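Local coordinates for protein probable glucarate dehydratase (Mycobacterium smegmatis str. MC2 155, PDB 3VDG) that probably dehydrates glucarate or a related acid sugar, as a metal-dependent member of the enolase superfamily, at residues A33-V38 with V80-L85; L63-G68 with L144-Q149; A162-V167 with N364-C369; M293-F298 with P302-K307. All blocks are in the same frame, centred on the assembly; numbering follows the deposited sequence. Where two conformers were deposited one is given.

Contact 1: A33-V38 with V80-L85; sequences ARVTPV and VHLERL
Val-35 and Leu-85 mark the nearest approach of the two backbones, 7.7 Å between their CA atoms, where the strand segment 33-38 and the helix segment 80-85 run almost antiparallel (168°) with their axes 10.0 Å apart. Across that gap the contact is made by the ends of side chains alone. Val-35 spans it with a single methyl: CG1 stands anti to the backbone N (chi1 -178°) and meets Leu-85 CD1 at 4.0 Å, the two side chains crossing at about a right angle. The same CG1 also faces Leu-82 CD2 at 4.2 Å. Leu-82 divides its methyls between two neighbours on the strand, since its CD1 rests against the ring of Pro-37, 4.1 Å from CG. Ala-59 of strand 55-65 touches both Val-35 and Leu-82, and Phe-139 of helix 131-151 lies against Leu-85, so the patch continues into a larger apolar layer. This is a helix laid on one face of the three-stranded antiparallel sheet, as in the N-terminal capping domain of enolase-superfamily proteins. All three interactions join carbon to carbon, which implies that adhesion here depends on shape and exclusion of water, not on directional bonds.

Contact 2: L63-G68 with L144-Q149; sequences LDTDAG and LDVQGQ
Thr-65 and Val-146 meet tip to tip, where the end of strand 55-65 comes up to the flank of helix 131-151. On the strand side one methyl does the touching: Thr-65 CG2 lies 4.0 Å from Val-146 CG1 and scarcely farther from CG2, so it faces the fork of the valine. With chi1 at 66°, OG1 sits between the backbone N and the carbonyl carbon, while CG2 is directed at the helix. The hydroxyl is hydrogen-bonded to the backbone O of Leu-69, just after the type I turn from Thr-65 to Gly-68, and receives a weak bond from Ala-67 N within that turn. Val-146 CG2 also comes within 4.3 Å of Leu-63 O, a loose touch, and Ile-28 covers another part of the valine. Beside the valine, Gln-149 NE2, one turn along the helix, donates to Asp-145 OD1 at 3.1 Å, approaching from well above the carboxylate plane (70° out of it). Leu-401 N and Leu-72 N bind the same carboxylate, and Thr-70 O accepts from the Gln-149 amide. The helix is thus tied by polar bonds to strand 70-75, while the crossing to 63-68 is made by methyl groups and one loosely touching carbonyl oxygen. Three N-H donors around Asp-145 would be expected to favour its ionised form, and Thr-65 serves a turn with its oxygen and the core with its methyl.

Contact 3: A162-V167 with N364-C369; sequences AVRDAV and NLTYAC
Arg-164 NH2, which comes within 3.6 Å of Leu-365 O, is gripped by carbonyls that precede that leucine: Thr-362 O accepts a hydrogen bond from it, and Ala-359 O a weak one. NH1 donates to Pro-363 O, so the guanidinium gathers backbone carbonyls from the end of helix 349-360 and the chain that follows. Leu-365 O takes a different position. It lies over one face of the guanidinium, 3.4 Å above the plane and offset toward the rim, where no N-H points at it; any attraction is probably electrostatic. The opposite face carries Val-163 CG2, leaving the flat group sandwiched between an oxygen and a methyl. A bend at chi3 (63°) turns the end of the arginine into this slot. Thr-366 CG2 approaches NH1 obliquely at 4.1 Å, its side chain crossing that of the arginine at about a right angle.

Farther along, the contact becomes apolar: Val-167 CG1 meets Cys-369 SG at 4.0 Å. Val-167, Leu-365 and Cys-369 all touch Ala-359, Met-342 of strand 339-342 backs the last two, and backbone hydrogen bonds join Cys-369 to Pro-168 and Ser-170 of strand 166-174. Segment 364-369 lies between strands 339-342 and 166-174, consistent with the place where the (beta/alpha)7beta barrel of this superfamily closes, with helix 349-360 packed against it through Ala-359.

Contact 4: M293-F298 with P302-K307; sequences MCVVAF and PAAVAK
Ala-304 and Val-295 meet methyl to methyl, Ala-304 CB standing 3.5 Å from Val-295 CG2, tighter than a usual van der Waals distance between carbons. The closeness matches the backbone, which here brings the two CA atoms to 7.1 Å; with only a methyl on the helix side, the two segments come close. The rotation of Val-295 about its CA-CB bond (chi1 -178°) puts CG2 on the helix side. Leu-275 of helix 275-284 also packs on Ala-304. Segment 293-298 belongs to the loop that leaves strand 289-291 and leads into helix 301-307, one beta-loop-alpha step of the (beta/alpha)7beta barrel. Asn-292, immediately before it, is a ligand of the bound sodium ion, together with Asp-244 and Glu-269, and the side chain of Val-295 lies about 11 Å from that ion. Phe-298 contributes through its backbone: its carbonyl O faces Pro-302 CD at 3.5 Å. Proline has no N-H to offer this oxygen, and the ring carbon occupies the place where a backbone hydrogen would otherwise be, a contact that may carry a faint C-H to oxygen attraction. The side chain of Phe-298 leaves its backbone pointing away from the helix segment, and its ring meets edge-to-face that of Trp-320, which also packs on Val-295. Thr-335 of the second subunit packs on Phe-298, and Phe-336 of that subunit on Pro-302.

Overall arrangement
Contacts 1 and 2 reach the same sheet: strands 30-41 and 55-65 are neighbours in the three-stranded antiparallel sheet, and the segments of the two contacts alternate along the chain. Their centres are 19 Å apart, yet they touch, through a salt bridge from Arg-34 NE to Asp-64 OD2 (2.9 Å). Contacts 3 and 4 follow in the barrel, contact 4 nested inside the long loop that contact 3 closes; their centres lie 23 Å apart, and both touch the second subunit. Contacts 1 and 3 sit on opposite sides of the chain's centre. The first two thus lie at the sheet that, as in other enolase-superfamily proteins, probably caps the barrel, at whose strand ends sodium is bound.

Contact 1: A33-V38 with V80-L85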
loop_
_atom_site.group_PDB
_atom_site.type_symbol
_atom_site.label_atom_id
_atom_site.label_comp_id
_atom_site.label_asym_id
_atom_site.label_seq_id
_atom_site.Cartn_x
_atom_site.Cartn_y
_atom_site.Cartn_z
ATOM N N ALA A 33 -12.176 -24.488 4.267
ATOM C CA ALA A 33 -10.821 -24.468 4.799
ATOM C C ALA A 33 -10.676 -25.556 5.853
ATOM O O ALA A 33 -11.574 -25.779 6.665
ATOM C CB ALA A 33 -10.514 -23.121 5.415
ATOM N N ARG A 34 -9.542 -26.236 5.823
ATOM C CA ARG A 34 -9.168 -27.191 6.861
ATOM C C ARG A 34 -8.106 -26.522 7.734
ATOM O O ARG A 34 -7.056 -26.131 7.231
ATOM C CB ARG A 34 -8.589 -28.446 6.204
ATOM C CG ARG A 34 -9.644 -29.228 5.422
ATOM C CD ARG A 34 -9.003 -30.296 4.567
ATOM N NE ARG A 34 -8.405 -29.743 3.358
ATOM C CZ ARG A 34 -7.391 -30.319 2.720
ATOM N NH1 ARG A 34 -6.874 -31.446 3.186
ATOM N NH2 ARG A 34 -6.889 -29.780 1.626
ATOM N N VAL A 35 -8.403 -26.364 9.021
ATOM C CA VAL A 35 -7.473 -25.773 9.990
ATOM C C VAL A 35 -6.906 -26.884 10.890
ATOM O O VAL A 35 -7.661 -27.563 11.579
ATOM C CB VAL A 35 -8.182 -24.724 10.878
ATOM C CG1 VAL A 35 -7.187 -24.072 11.845
ATOM C CG2 VAL A 35 -8.881 -23.679 10.025
ATOM N N THR A 36 -5.588 -27.072 10.874
ATOM C CA THR A 36 -4.941 -28.149 11.624
ATOM C C THR A 36 -3.955 -27.574 12.643
ATOM O O THR A 36 -2.891 -27.074 12.267
ATOM C CB THR A 36 -4.144 -29.083 10.683
ATOM O OG1 THR A 36 -5.001 -29.544 9.634
ATOM C CG2 THR A 36 -3.595 -30.302 11.440
ATOM N N PRO A 37 -4.293 -27.653 13.940
ATOM C CA PRO A 37 -3.293 -27.204 14.923
ATOM C C PRO A 37 -2.135 -28.203 15.024
ATOM O O PRO A 37 -2.351 -29.409 14.936
ATOM C CB PRO A 37 -4.103 -27.072 16.238
ATOM C CG PRO A 37 -5.374 -27.827 16.021
ATOM C CD PRO A 37 -5.602 -27.991 14.539
ATOM N N VAL A 38 -0.906 -27.704 15.136
ATOM C CA VAL A 38 0.272 -28.553 15.251
ATOM C C VAL A 38 1.130 -28.078 16.422
ATOM O O VAL A 38 0.973 -26.946 16.890
ATOM C CB VAL A 38 1.114 -28.508 13.965
ATOM C CG1 VAL A 38 0.289 -29.038 12.788
ATOM C CG2 VAL A 38 1.603 -27.077 13.701
ATOM N N VAL A 80 -8.943 -19.565 21.556
ATOM C CA VAL A 80 -9.888 -18.568 21.048
ATOM C C VAL A 80 -9.581 -18.227 19.575
ATOM O O VAL A 80 -10.485 -17.969 18.786
ATOM C CB VAL A 80 -9.874 -17.309 21.937
ATOM C CG1 VAL A 80 -8.464 -16.737 22.025
ATOM C CG2 VAL A 80 -10.836 -16.258 21.406
ATOM N N HIS A 81 -8.303 -18.243 19.198
ATOM C CA HIS A 81 -7.923 -17.999 17.802
ATOM C C HIS A 81 -8.433 -19.097 16.892
ATOM O O HIS A 81 -8.918 -18.826 15.804
ATOM C CB HIS A 81 -6.395 -17.856 17.680
ATOM C CG HIS A 81 -5.926 -17.257 16.361
ATOM N ND1 HIS A 81 -6.323 -16.047 15.931
ATOM C CD2 HIS A 81 -5.016 -17.736 15.406
ATOM C CE1 HIS A 81 -5.721 -15.764 14.744
ATOM N NE2 HIS A 81 -4.928 -16.805 14.424
ATOM N N LEU A 82 -8.324 -20.354 17.313
ATOM C CA LEU A 82 -8.870 -21.469 16.519
ATOM C C LEU A 82 -10.372 -21.331 16.247
ATOM O O LEU A 82 -10.855 -21.638 15.139
ATOM C CB LEU A 82 -8.599 -22.816 17.200
ATOM C CG LEU A 82 -7.139 -23.248 17.289
ATOM C CD1 LEU A 82 -7.062 -24.611 17.962
ATOM C CD2 LEU A 82 -6.503 -23.303 15.905
ATOM N N GLU A 83 -11.112 -20.900 17.256
ATOM C CA GLU A 83 -12.546 -20.624 17.105
ATOM C C GLU A 83 -12.782 -19.495 16.118
ATOM O O GLU A 83 -13.703 -19.557 15.301
ATOM C CB GLU A 83 -13.167 -20.212 18.444
ATOM C CG GLU A 83 -13.106 -21.295 19.509
ATOM C CD GLU A 83 -13.580 -20.813 20.871
ATOM O OE1 GLU A 83 -13.927 -19.619 21.008
ATOM O OE2 GLU A 83 -13.605 -21.636 21.811
ATOM N N ARG A 84 -11.984 -18.436 16.211
ATOM C CA ARG A 84 -12.127 -17.337 15.252
ATOM C C ARG A 84 -11.801 -17.790 13.834
ATOM O O ARG A 84 -12.468 -17.380 12.880
ATOM C CB ARG A 84 -11.242 -16.143 15.638
ATOM C CG ARG A 84 -11.819 -15.368 16.826
ATOM C CD ARG A 84 -10.759 -14.484 17.464
ATOM N NE ARG A 84 -11.293 -13.751 18.614
ATOM C CZ ARG A 84 -10.545 -13.115 19.512
ATOM N NH1 ARG A 84 -9.221 -13.103 19.403
ATOM N NH2 ARG A 84 -11.124 -12.478 20.517
ATOM N N LEU A 85 -10.769 -18.613 13.695
ATOM C CA LEU A 85 -10.389 -19.097 12.375
ATOM C C LEU A 85 -11.546 -19.911 11.778
ATOM O O LEU A 85 -11.813 -19.823 10.584
ATOM C CB LEU A 85 -9.128 -19.948 12.439
ATOM C CG LEU A 85 -7.835 -19.221 12.806
ATOM C CD1 LEU A 85 -6.713 -20.233 12.997
ATOM C CD2 LEU A 85 -7.483 -18.197 11.736
#

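Contact 2: L63-G68 with L144-Q149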
loop_
_atom_site.group_PDB
_atom_site.type_symbol
_atom_site.label_atom_id
_atom_site.label_comp_id
_atom_site.label_asym_id
_atom_site.label_seq_id
_atom_site.Cartn_x
_atom_site.Cartn_y
_atom_site.Cartn_z
ATOM N N LEU A 63 -6.571 -23.992 2.328
ATOM C CA LEU A 63 -7.737 -23.281 1.822
ATOM C C LEU A 63 -8.090 -23.936 0.488
ATOM O O LEU A 63 -7.307 -23.875 -0.457
ATOM C CB LEU A 63 -7.408 -21.792 1.630
ATOM C CG LEU A 63 -8.560 -20.951 1.080
ATOM C CD1 LEU A 63 -9.635 -20.826 2.142
ATOM C CD2 LEU A 63 -8.110 -19.563 0.629
ATOM N N ASP A 64 -9.260 -24.569 0.432
ATOM C CA ASP A 64 -9.680 -25.364 -0.726
ATOM C C ASP A 64 -10.583 -24.574 -1.674
ATOM O O ASP A 64 -11.390 -23.754 -1.229
ATOM C CB ASP A 64 -10.409 -26.612 -0.222
ATOM C CG ASP A 64 -9.504 -27.493 0.642
ATOM O OD1 ASP A 64 -8.339 -27.710 0.248
ATOM O OD2 ASP A 64 -9.948 -27.958 1.712
ATOM N N THR A 65 -10.454 -24.828 -2.976
ATOM C CA THR A 65 -11.207 -24.077 -3.995
ATOM C C THR A 65 -11.940 -25.024 -4.953
ATOM O O THR A 65 -11.634 -26.215 -5.017
ATOM C CB THR A 65 -10.280 -23.202 -4.863
ATOM O OG1 THR A 65 -9.415 -24.053 -5.629
ATOM C CG2 THR A 65 -9.443 -22.247 -4.003
ATOM N N ASP A 66 -12.866 -24.483 -5.741
ATOM C CA ASP A 66 -13.623 -25.323 -6.674
ATOM C C ASP A 66 -12.787 -25.696 -7.894
ATOM O O ASP A 66 -13.225 -26.480 -8.731
ATOM C CB ASP A 66 -14.948 -24.653 -7.087
ATOM C CG ASP A 66 -14.738 -23.321 -7.824
ATOM O OD1 ASP A 66 -13.600 -22.790 -7.840
ATOM O OD2 ASP A 66 -15.718 -22.807 -8.409
ATOM N N ALA A 67 -11.578 -25.148 -7.991
ATOM C CA ALA A 67 -10.629 -25.555 -9.034
ATOM C C ALA A 67 -9.795 -26.753 -8.562
ATOM O O ALA A 67 -8.924 -27.236 -9.279
ATOM C CB ALA A 67 -9.708 -24.398 -9.395
ATOM N N GLY A 68 -10.028 -27.211 -7.335
ATOM C CA GLY A 68 -9.173 -28.255 -6.757
ATOM C C GLY A 68 -7.750 -27.795 -6.432
ATOM O O GLY A 68 -6.865 -28.608 -6.243
ATOM N N LEU A 144 -3.314 -15.812 -1.757
ATOM C CA LEU A 144 -2.217 -15.447 -2.667
ATOM C C LEU A 144 -1.529 -16.703 -3.210
ATOM O O LEU A 144 -1.076 -16.736 -4.360
ATOM C CB LEU A 144 -1.194 -14.560 -1.954
ATOM C CG LEU A 144 -1.710 -13.153 -1.601
ATOM C CD1 LEU A 144 -0.638 -12.375 -0.840
ATOM C CD2 LEU A 144 -2.098 -12.393 -2.850
ATOM N N ASP A 145 -1.385 -17.714 -2.355
ATOM C CA ASP A 145 -0.806 -18.989 -2.781
ATOM C C ASP A 145 -1.657 -19.559 -3.945
ATOM O O ASP A 145 -1.118 -19.945 -4.979
ATOM C CB ASP A 145 -0.739 -19.951 -1.572
ATOM C CG ASP A 145 -0.010 -21.273 -1.861
ATOM O OD1 ASP A 145 0.691 -21.416 -2.893
ATOM O OD2 ASP A 145 -0.141 -22.193 -1.012
ATOM N N VAL A 146 -2.981 -19.599 -3.787
ATOM C CA VAL A 146 -3.847 -20.052 -4.889
ATOM C C VAL A 146 -3.731 -19.136 -6.114
ATOM O O VAL A 146 -3.582 -19.613 -7.242
ATOM C CB VAL A 146 -5.328 -20.206 -4.471
ATOM C CG1 VAL A 146 -6.160 -20.723 -5.656
ATOM C CG2 VAL A 146 -5.448 -21.193 -3.300
ATOM N N GLN A 147 -3.745 -17.823 -5.903
ATOM C CA GLN A 147 -3.585 -16.908 -7.043
ATOM C C GLN A 147 -2.328 -17.278 -7.823
ATOM O O GLN A 147 -2.345 -17.330 -9.053
ATOM C CB GLN A 147 -3.469 -15.459 -6.567
ATOM C CG GLN A 147 -4.769 -14.878 -6.026
ATOM C CD GLN A 147 -4.599 -13.444 -5.584
ATOM O OE1 GLN A 147 -3.757 -12.736 -6.112
ATOM N NE2 GLN A 147 -5.408 -13.006 -4.627
ATOM N N GLY A 148 -1.225 -17.487 -7.103
ATOM C CA GLY A 148 0.057 -17.794 -7.757
ATOM C C GLY A 148 -0.027 -19.120 -8.497
ATOM O O GLY A 148 0.443 -19.249 -9.623
ATOM N N GLN A 149 -0.655 -20.116 -7.880
ATOM C CA GLN A 149 -0.742 -21.418 -8.520
ATOM C C GLN A 149 -1.562 -21.349 -9.801
ATOM O O GLN A 149 -1.201 -21.917 -10.823
ATOM C CB GLN A 149 -1.365 -22.453 -7.587
ATOM C CG GLN A 149 -0.476 -22.827 -6.406
ATOM C CD GLN A 149 -1.217 -23.744 -5.472
ATOM O OE1 GLN A 149 -1.773 -24.753 -5.917
ATOM N NE2 GLN A 149 -1.282 -23.383 -4.181
#

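Contact 3: A162-V167 with N364-C369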
loop_
_atom_site.group_PDB
_atom_site.type_symbol
_atom_site.label_atom_id
_atom_site.label_comp_id
_atom_site.label_asym_id
_atom_site.label_seq_id
_atom_site.Cartn_x
_atom_site.Cartn_y
_atom_site.Cartn_z
ATOM N N ALA A 162 9.798 -9.393 -7.139
ATOM C CA ALA A 162 11.027 -9.416 -6.349
ATOM C C ALA A 162 11.920 -8.257 -6.762
ATOM O O ALA A 162 11.986 -7.906 -7.946
ATOM C CB ALA A 162 11.768 -10.734 -6.561
ATOM N N VAL A 163 12.616 -7.678 -5.788
ATOM C CA VAL A 163 13.686 -6.730 -6.086
ATOM C C VAL A 163 15.049 -7.314 -5.686
ATOM O O VAL A 163 16.076 -6.685 -5.919
ATOM C CB VAL A 163 13.495 -5.361 -5.388
ATOM C CG1 VAL A 163 12.190 -4.720 -5.831
ATOM C CG2 VAL A 163 13.539 -5.506 -3.865
ATOM N N ARG A 164 15.053 -8.496 -5.071
ATOM C CA ARG A 164 16.304 -9.176 -4.662
ATOM C C ARG A 164 16.062 -10.678 -4.793
ATOM O O ARG A 164 14.918 -11.124 -4.689
ATOM C CB ARG A 164 16.730 -8.797 -3.230
ATOM C CG ARG A 164 15.659 -9.033 -2.150
ATOM C CD ARG A 164 16.067 -8.459 -0.788
ATOM N NE ARG A 164 16.234 -7.001 -0.791
ATOM C CZ ARG A 164 15.252 -6.119 -0.606
ATOM N NH1 ARG A 164 15.519 -4.826 -0.649
ATOM N NH2 ARG A 164 13.993 -6.519 -0.400
ATOM N N ASP A 165 17.116 -11.462 -5.026
ATOM C CA ASP A 165 16.874 -12.880 -5.274
ATOM C C ASP A 165 16.933 -13.726 -4.002
ATOM O O ASP A 165 16.559 -14.897 -4.014
ATOM C CB ASP A 165 17.780 -13.442 -6.386
ATOM C CG ASP A 165 19.243 -13.486 -5.994
ATOM O OD1 ASP A 165 20.060 -13.941 -6.824
ATOM O OD2 ASP A 165 19.581 -13.074 -4.865
ATOM N N ALA A 166 17.360 -13.128 -2.899
ATOM C CA ALA A 166 17.525 -13.877 -1.654
ATOM C C ALA A 166 17.261 -12.937 -0.491
ATOM O O ALA A 166 17.526 -11.751 -0.594
ATOM C CB ALA A 166 18.957 -14.404 -1.563
ATOM N N VAL A 167 16.757 -13.470 0.611
ATOM C CA VAL A 167 16.412 -12.640 1.769
ATOM C C VAL A 167 17.323 -12.978 2.961
ATOM O O VAL A 167 17.358 -14.115 3.411
ATOM C CB VAL A 167 14.954 -12.881 2.184
ATOM C CG1 VAL A 167 14.646 -12.115 3.469
ATOM C CG2 VAL A 167 14.017 -12.428 1.057
ATOM N N ASN A 364 12.236 -1.379 0.425
ATOM C CA ASN A 364 12.834 -0.750 1.624
ATOM C C ASN A 364 13.015 -1.699 2.823
ATOM O O ASN A 364 13.299 -1.250 3.939
ATOM C CB ASN A 364 12.065 0.520 2.051
ATOM C CG ASN A 364 10.589 0.244 2.343
ATOM O OD1 ASN A 364 9.964 -0.556 1.659
ATOM N ND2 ASN A 364 10.024 0.924 3.353
ATOM N N LEU A 365 12.842 -3.003 2.616
ATOM C CA LEU A 365 13.133 -3.957 3.703
ATOM C C LEU A 365 14.561 -4.414 3.529
ATOM O O LEU A 365 14.813 -5.425 2.877
ATOM C CB LEU A 365 12.189 -5.162 3.706
ATOM C CG LEU A 365 12.003 -5.765 5.114
ATOM C CD1 LEU A 365 10.909 -6.823 5.156
ATOM C CD2 LEU A 365 13.308 -6.323 5.667
ATOM N N THR A 366 15.492 -3.648 4.098
ATOM C CA THR A 366 16.914 -3.891 3.890
ATOM C C THR A 366 17.621 -4.473 5.121
ATOM O O THR A 366 18.691 -5.068 4.986
ATOM C CB THR A 366 17.621 -2.600 3.438
ATOM O OG1 THR A 366 17.284 -1.540 4.344
ATOM C CG2 THR A 366 17.157 -2.227 2.027
ATOM N N TYR A 367 17.032 -4.308 6.306
ATOM C CA TYR A 367 17.526 -4.996 7.501
ATOM C C TYR A 367 17.314 -6.498 7.382
ATOM O O TYR A 367 16.334 -6.958 6.793
ATOM C CB TYR A 367 16.808 -4.512 8.764
ATOM C CG TYR A 367 17.141 -3.106 9.196
ATOM C CD1 TYR A 367 18.419 -2.772 9.639
ATOM C CD2 TYR A 367 16.179 -2.112 9.168
ATOM C CE1 TYR A 367 18.728 -1.477 10.030
ATOM C CE2 TYR A 367 16.471 -0.824 9.577
ATOM C CZ TYR A 367 17.744 -0.513 10.008
ATOM O OH TYR A 367 18.023 0.770 10.396
ATOM N N ALA A 368 18.217 -7.282 7.955
ATOM C CA ALA A 368 18.028 -8.720 7.966
ATOM C C ALA A 368 16.749 -9.040 8.756
ATOM O O ALA A 368 16.492 -8.405 9.773
ATOM C CB ALA A 368 19.244 -9.382 8.605
ATOM N N CYS A 369 15.949 -10.006 8.302
ATOM C CA CYS A 369 14.724 -10.405 9.016
ATOM C C CYS A 369 15.014 -11.308 10.214
ATOM O O CYS A 369 15.872 -12.182 10.147
ATOM C CB CYS A 369 13.766 -11.173 8.080
ATOM S SG CYS A 369 13.182 -10.205 6.651
#

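Contact 4: M293-F298 with P302-K307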
loop_
_atom_site.group_PDB
_atom_site.type_symbol
_atom_site.label_atom_id
_atom_site.label_comp_id
_atom_site.label_asym_id
_atom_site.label_seq_id
_atom_site.Cartn_x
_atom_site.Cartn_y
_atom_site.Cartn_z
ATOM N N MET A 293 6.128 -3.686 19.514
ATOM C CA MET A 293 5.265 -3.727 20.674
ATOM C C MET A 293 4.384 -2.505 20.737
ATOM O O MET A 293 3.212 -2.619 21.022
ATOM C CB MET A 293 6.070 -3.878 21.974
ATOM C CG MET A 293 6.718 -5.239 22.132
ATOM S SD MET A 293 7.741 -5.329 23.630
ATOM C CE MET A 293 6.445 -5.524 24.852
ATOM N N CYS A 294 4.925 -1.325 20.458
ATOM C CA CYS A 294 4.068 -0.138 20.546
ATOM C C CYS A 294 3.515 0.298 19.192
ATOM O O CYS A 294 2.691 1.205 19.127
ATOM C CB CYS A 294 4.760 1.018 21.295
ATOM S SG CYS A 294 6.286 1.581 20.530
ATOM N N VAL A 295 3.965 -0.352 18.117
ATOM C CA VAL A 295 3.344 -0.195 16.794
ATOM C C VAL A 295 3.108 -1.592 16.177
ATOM O O VAL A 295 4.020 -2.177 15.575
ATOM C CB VAL A 295 4.223 0.641 15.829
ATOM C CG1 VAL A 295 3.508 0.823 14.490
ATOM C CG2 VAL A 295 4.525 2.011 16.418
ATOM N N VAL A 296 1.894 -2.110 16.335
ATOM C CA VAL A 296 1.550 -3.460 15.889
ATOM C C VAL A 296 0.236 -3.467 15.107
ATOM O O VAL A 296 -0.287 -4.537 14.741
ATOM C CB VAL A 296 1.465 -4.464 17.078
ATOM C CG1 VAL A 296 2.836 -4.656 17.726
ATOM C CG2 VAL A 296 0.444 -4.001 18.106
ATOM N N ALA A 297 -0.298 -2.274 14.841
ATOM C CA ALA A 297 -1.569 -2.127 14.111
ATOM C C ALA A 297 -1.577 -0.783 13.390
ATOM O O ALA A 297 -0.945 0.172 13.851
ATOM C CB ALA A 297 -2.757 -2.214 15.064
ATOM N N PHE A 298 -2.291 -0.699 12.269
ATOM C CA PHE A 298 -2.300 0.551 11.510
ATOM C C PHE A 298 -2.749 1.749 12.350
ATOM O O PHE A 298 -2.203 2.839 12.208
ATOM C CB PHE A 298 -3.144 0.434 10.225
ATOM C CG PHE A 298 -2.512 -0.466 9.180
ATOM C CD1 PHE A 298 -1.503 0.012 8.348
ATOM C CD2 PHE A 298 -2.897 -1.790 9.071
ATOM C CE1 PHE A 298 -0.901 -0.810 7.411
ATOM C CE2 PHE A 298 -2.310 -2.617 8.123
ATOM C CZ PHE A 298 -1.308 -2.130 7.296
ATOM N N PRO A 302 -0.236 6.749 13.370
ATOM C CA PRO A 302 -0.240 8.217 13.447
ATOM C C PRO A 302 0.352 8.757 14.763
ATOM O O PRO A 302 1.098 9.737 14.741
ATOM C CB PRO A 302 -1.721 8.573 13.323
ATOM C CG PRO A 302 -2.334 7.419 12.589
ATOM C CD PRO A 302 -1.552 6.196 12.994
ATOM N N ALA A 303 0.027 8.136 15.890
ATOM C CA ALA A 303 0.598 8.590 17.174
ATOM C C ALA A 303 2.108 8.356 17.214
ATOM O O ALA A 303 2.864 9.222 17.660
ATOM C CB ALA A 303 -0.089 7.914 18.350
ATOM N N ALA A 304 2.560 7.198 16.727
ATOM C CA ALA A 304 4.001 6.911 16.714
ATOM C C ALA A 304 4.753 7.933 15.882
ATOM O O ALA A 304 5.863 8.356 16.231
ATOM C CB ALA A 304 4.288 5.495 16.206
ATOM N N VAL A 305 4.166 8.309 14.758
ATOM C CA VAL A 305 4.787 9.302 13.892
ATOM C C VAL A 305 4.774 10.689 14.566
ATOM O O VAL A 305 5.798 11.377 14.590
ATOM C CB VAL A 305 4.067 9.355 12.518
ATOM C CG1 VAL A 305 4.464 10.601 11.748
ATOM C CG2 VAL A 305 4.394 8.098 11.709
ATOM N N ALA A 306 3.638 11.091 15.123
ATOM C CA ALA A 306 3.544 12.429 15.744
ATOM C C ALA A 306 4.520 12.579 16.928
ATOM O O ALA A 306 5.109 13.629 17.122
ATOM C CB ALA A 306 2.116 12.722 16.194
ATOM N N LYS A 307 4.694 11.517 17.706
ATOM C CA LYS A 307 5.545 11.558 18.887
ATOM C C LYS A 307 7.013 11.304 18.611
ATOM O O LYS A 307 7.853 11.499 19.487
ATOM C CB LYS A 307 5.048 10.535 19.911
ATOM C CG LYS A 307 3.734 10.911 20.574
ATOM C CD LYS A 307 3.149 9.688 21.269
ATOM C CE LYS A 307 1.757 9.946 21.804
ATOM N NZ LYS A 307 1.824 10.850 22.973
#